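Local coordinates for extracellular solute-binding protein, family 5 (Chelativorans sp., PDB 6WM6) that binds EDTA and other aminopolycarboxylates in the periplasm, probably delivering them to an ABC transporter for uptake, at residues 407-412 and 436-441. Numbering follows the deposited sequence. Where two conformers were deposited one is given.
Sequences LRLSFP and TDLLTG
Phe411 lays one face of its ring over Thr440, whose CB stands 4.1 Å from the ring centroid of Phe411 and 27° off the normal, a CH-pi contact. The carbonyl O of Leu439 lies over the same ring nearer its rim, while Leu438 CB approaches the edge at CE1. The Phe411 CG sits between its own backbone N and carbonyl carbon (chi1 48°), which swings the ring back across the neighbouring strand. Threonine suits its place by offering both a carbon to the ring and a hydroxyl: with OG1 anti to the backbone N (chi1 -171°), Thr440 OG1 donates to Phe411 O at 2.7 Å, tying the two segments together just beyond the last strand residues. Strands 407-410 and 436-439 run parallel and, with helix 416-429 between them in sequence, form a beta-alpha-beta unit; 436-439 pairs with one side of 407-410 and strand 456-462 with the other. Asp437 N gives a nearly straight bond to Leu407 O (2.7 Å), and Leu409 N to Asp437 O (2.9 Å). On the face turned to the helix, Leu409 and Leu438 run alongside each other in the same direction, with their CD2 methyls 3.8 Å apart; Leu438 also packs on Arg423 and Thr426 of the helix, while branched, apolar Leu409 reaches Leu456 and Leu458 of strand 456-462. On the opposite face, Leu439 CD1 rests 3.8 Å from Arg408 CB, against the aliphatic base of a chain that bends at chi3 and takes its guanidinium to Asp455 and Gly452. Ser410, short enough to stay close to the sheet, sets its CB against Leu439 CB and hydrogen-bonds through OG to His457 ND1.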
ATOM      1  N   LEU A 407     -27.743 -11.727   2.694  1.00 21.21           N
ATOM      2  CA  LEU A 407     -26.317 -11.550   2.902  1.00 21.07           C
ATOM      3  C   LEU A 407     -25.977 -10.082   3.070  1.00 23.31           C
ATOM      4  O   LEU A 407     -26.421  -9.239   2.285  1.00 27.42           O
ATOM      5  CB  LEU A 407     -25.568 -12.113   1.713  1.00 21.13           C
ATOM      6  CG  LEU A 407     -25.842 -13.587   1.397  1.00 21.67           C
ATOM      7  CD1 LEU A 407     -25.057 -14.001   0.168  1.00 23.87           C
ATOM      8  CD2 LEU A 407     -25.492 -14.466   2.577  1.00 22.39           C
ATOM      9  N   ARG A 408     -25.155  -9.788   4.067  1.00 20.14           N
ATOM     10  CA  ARG A 408     -24.699  -8.427   4.336  1.00 19.88           C
ATOM     11  C   ARG A 408     -23.393  -8.220   3.580  1.00 19.38           C
ATOM     12  O   ARG A 408     -22.387  -8.860   3.891  1.00 19.47           O
ATOM     13  CB  ARG A 408     -24.487  -8.243   5.833  1.00 21.34           C
ATOM     14  CG  ARG A 408     -25.787  -8.358   6.633  1.00 24.63           C
ATOM     15  CD  ARG A 408     -25.508  -8.767   8.084  1.00 29.16           C
ATOM     16  NE  ARG A 408     -24.830 -10.051   8.187  1.00 27.99           N
ATOM     17  CZ  ARG A 408     -24.293 -10.534   9.308  1.00 30.14           C
ATOM     18  NH1 ARG A 408     -24.357  -9.834  10.421  1.00 30.09           N
ATOM     19  NH2 ARG A 408     -23.691 -11.722   9.306  1.00 30.27           N
ATOM     20  N   LEU A 409     -23.426  -7.343   2.572  1.00 19.54           N
ATOM     21  CA  LEU A 409     -22.274  -7.032   1.730  1.00 19.13           C
ATOM     22  C   LEU A 409     -21.881  -5.596   2.015  1.00 20.48           C
ATOM     23  O   LEU A 409     -22.602  -4.673   1.649  1.00 20.06           O
ATOM     24  CB  LEU A 409     -22.625  -7.259   0.266  1.00 22.67           C
ATOM     25  CG  LEU A 409     -21.646  -6.763  -0.802  1.00 28.07           C
ATOM     26  CD1 LEU A 409     -20.208  -7.084  -0.470  1.00 32.28           C
ATOM     27  CD2 LEU A 409     -22.045  -7.371  -2.146  1.00 25.51           C
ATOM     28  N   SER A 410     -20.771  -5.417   2.721  1.00 19.57           N
ATOM     29  CA  SER A 410     -20.305  -4.098   3.116  1.00 19.67           C
ATOM     30  C   SER A 410     -19.085  -3.671   2.306  1.00 19.31           C
ATOM     31  O   SER A 410     -18.352  -4.490   1.732  1.00 19.59           O
ATOM     32  CB  SER A 410     -20.006  -4.033   4.615  1.00 22.29           C
ATOM     33  OG  SER A 410     -18.937  -4.885   4.975  1.00 20.78           O
ATOM     34  N   PHE A 411     -18.876  -2.357   2.262  1.00 19.72           N
ATOM     35  CA  PHE A 411     -17.739  -1.791   1.552  1.00 20.78           C
ATOM     36  C   PHE A 411     -17.529  -0.367   2.043  1.00 23.11           C
ATOM     37  O   PHE A 411     -18.491   0.316   2.399  1.00 21.95           O
ATOM     38  CB  PHE A 411     -17.964  -1.816   0.035  1.00 21.38           C
ATOM     39  CG  PHE A 411     -19.295  -1.292  -0.406  1.00 22.63           C
ATOM     40  CD1 PHE A 411     -20.385  -2.146  -0.458  1.00 23.51           C
ATOM     41  CD2 PHE A 411     -19.457   0.029  -0.771  1.00 27.92           C
ATOM     42  CE1 PHE A 411     -21.616  -1.685  -0.869  1.00 29.45           C
ATOM     43  CE2 PHE A 411     -20.702   0.501  -1.182  1.00 30.00           C
ATOM     44  CZ  PHE A 411     -21.775  -0.367  -1.234  1.00 30.21           C
ATOM     45  N   PRO A 412     -16.286   0.099   2.086  1.00 22.08           N
ATOM     46  CA  PRO A 412     -16.004   1.442   2.598  1.00 24.63           C
ATOM     47  C   PRO A 412     -16.420   2.493   1.587  1.00 26.07           C
ATOM     48  O   PRO A 412     -16.526   2.214   0.384  1.00 26.02           O
ATOM     49  CB  PRO A 412     -14.479   1.414   2.781  1.00 25.99           C
ATOM     50  CG  PRO A 412     -13.995   0.467   1.725  1.00 27.77           C
ATOM     51  CD  PRO A 412     -15.064  -0.615   1.666  1.00 22.32           C
ATOM     52  N   THR A 436     -29.132  -9.764  -1.070  1.00 23.09           N
ATOM     53  CA  THR A 436     -28.109  -9.010  -0.384  1.00 22.54           C
ATOM     54  C   THR A 436     -28.659  -7.714   0.187  1.00 25.60           C
ATOM     55  O   THR A 436     -29.677  -7.178  -0.273  1.00 28.13           O
ATOM     56  CB  THR A 436     -26.934  -8.656  -1.288  1.00 24.92           C
ATOM     57  OG1 THR A 436     -27.338  -7.639  -2.211  1.00 27.75           O
ATOM     58  CG2 THR A 436     -26.464  -9.884  -2.033  1.00 28.82           C
ATOM     59  N   ASP A 437     -27.985  -7.242   1.229  1.00 23.02           N
ATOM     60  CA  ASP A 437     -28.165  -5.901   1.773  0.54 22.62           C
ATOM     61  C   ASP A 437     -26.829  -5.192   1.616  1.00 24.04           C
ATOM     62  O   ASP A 437     -25.810  -5.671   2.124  1.00 25.23           O
ATOM     63  CB  ASP A 437     -28.544  -5.943   3.255  0.54 26.85           C
ATOM     64  CG  ASP A 437     -30.032  -6.172   3.478  0.54 34.24           C
ATOM     65  OD1 ASP A 437     -30.826  -5.928   2.546  0.54 33.72           O
ATOM     66  OD2 ASP A 437     -30.399  -6.586   4.596  0.54 38.00           O
ATOM     67  N   LEU A 438     -26.823  -4.085   0.877  1.00 23.38           N
ATOM     68  CA  LEU A 438     -25.594  -3.351   0.603  1.00 22.53           C
ATOM     69  C   LEU A 438     -25.389  -2.316   1.701  1.00 25.01           C
ATOM     70  O   LEU A 438     -26.270  -1.493   1.947  1.00 25.63           O
ATOM     71  CB  LEU A 438     -25.666  -2.682  -0.768  1.00 25.92           C
ATOM     72  CG  LEU A 438     -25.870  -3.650  -1.939  1.00 30.91           C
ATOM     73  CD1 LEU A 438     -25.769  -2.920  -3.274  1.00 34.02           C
ATOM     74  CD2 LEU A 438     -24.888  -4.813  -1.896  1.00 29.35           C
ATOM     75  N   LEU A 439     -24.234  -2.380   2.372  1.00 21.75           N
ATOM     76  CA  LEU A 439     -23.952  -1.575   3.553  1.00 22.12           C
ATOM     77  C   LEU A 439     -22.652  -0.813   3.391  1.00 23.06           C
ATOM     78  O   LEU A 439     -21.649  -1.362   2.926  1.00 23.04           O
ATOM     79  CB  LEU A 439     -23.885  -2.463   4.801  1.00 26.16           C
ATOM     80  CG  LEU A 439     -25.126  -3.329   4.997  1.00 30.58           C
ATOM     81  CD1 LEU A 439     -24.826  -4.455   5.978  1.00 36.02           C
ATOM     82  CD2 LEU A 439     -26.322  -2.518   5.478  1.00 38.18           C
ATOM     83  N   THR A 440     -22.649   0.446   3.807  1.00 25.98           N
ATOM     84  CA  THR A 440     -21.455   1.272   3.642  1.00 25.46           C
ATOM     85  C   THR A 440     -21.434   2.321   4.749  1.00 31.82           C
ATOM     86  O   THR A 440     -22.039   2.130   5.809  1.00 31.34           O
ATOM     87  CB  THR A 440     -21.394   1.811   2.202  1.00 28.27           C
ATOM     88  OG1 THR A 440     -20.126   2.457   1.959  1.00 29.21           O
ATOM     89  CG2 THR A 440     -22.536   2.792   1.946  1.00 34.91           C
ATOM     90  N   GLY A 441     -20.690   3.388   4.524  1.00 29.32           N
ATOM     91  CA  GLY A 441     -20.505   4.420   5.531  1.00 34.81           C
ATOM     92  C   GLY A 441     -19.211   4.240   6.306  1.00 40.95           C
ATOM     93  O   GLY A 441     -18.443   3.302   6.077  1.00 30.47           O
TER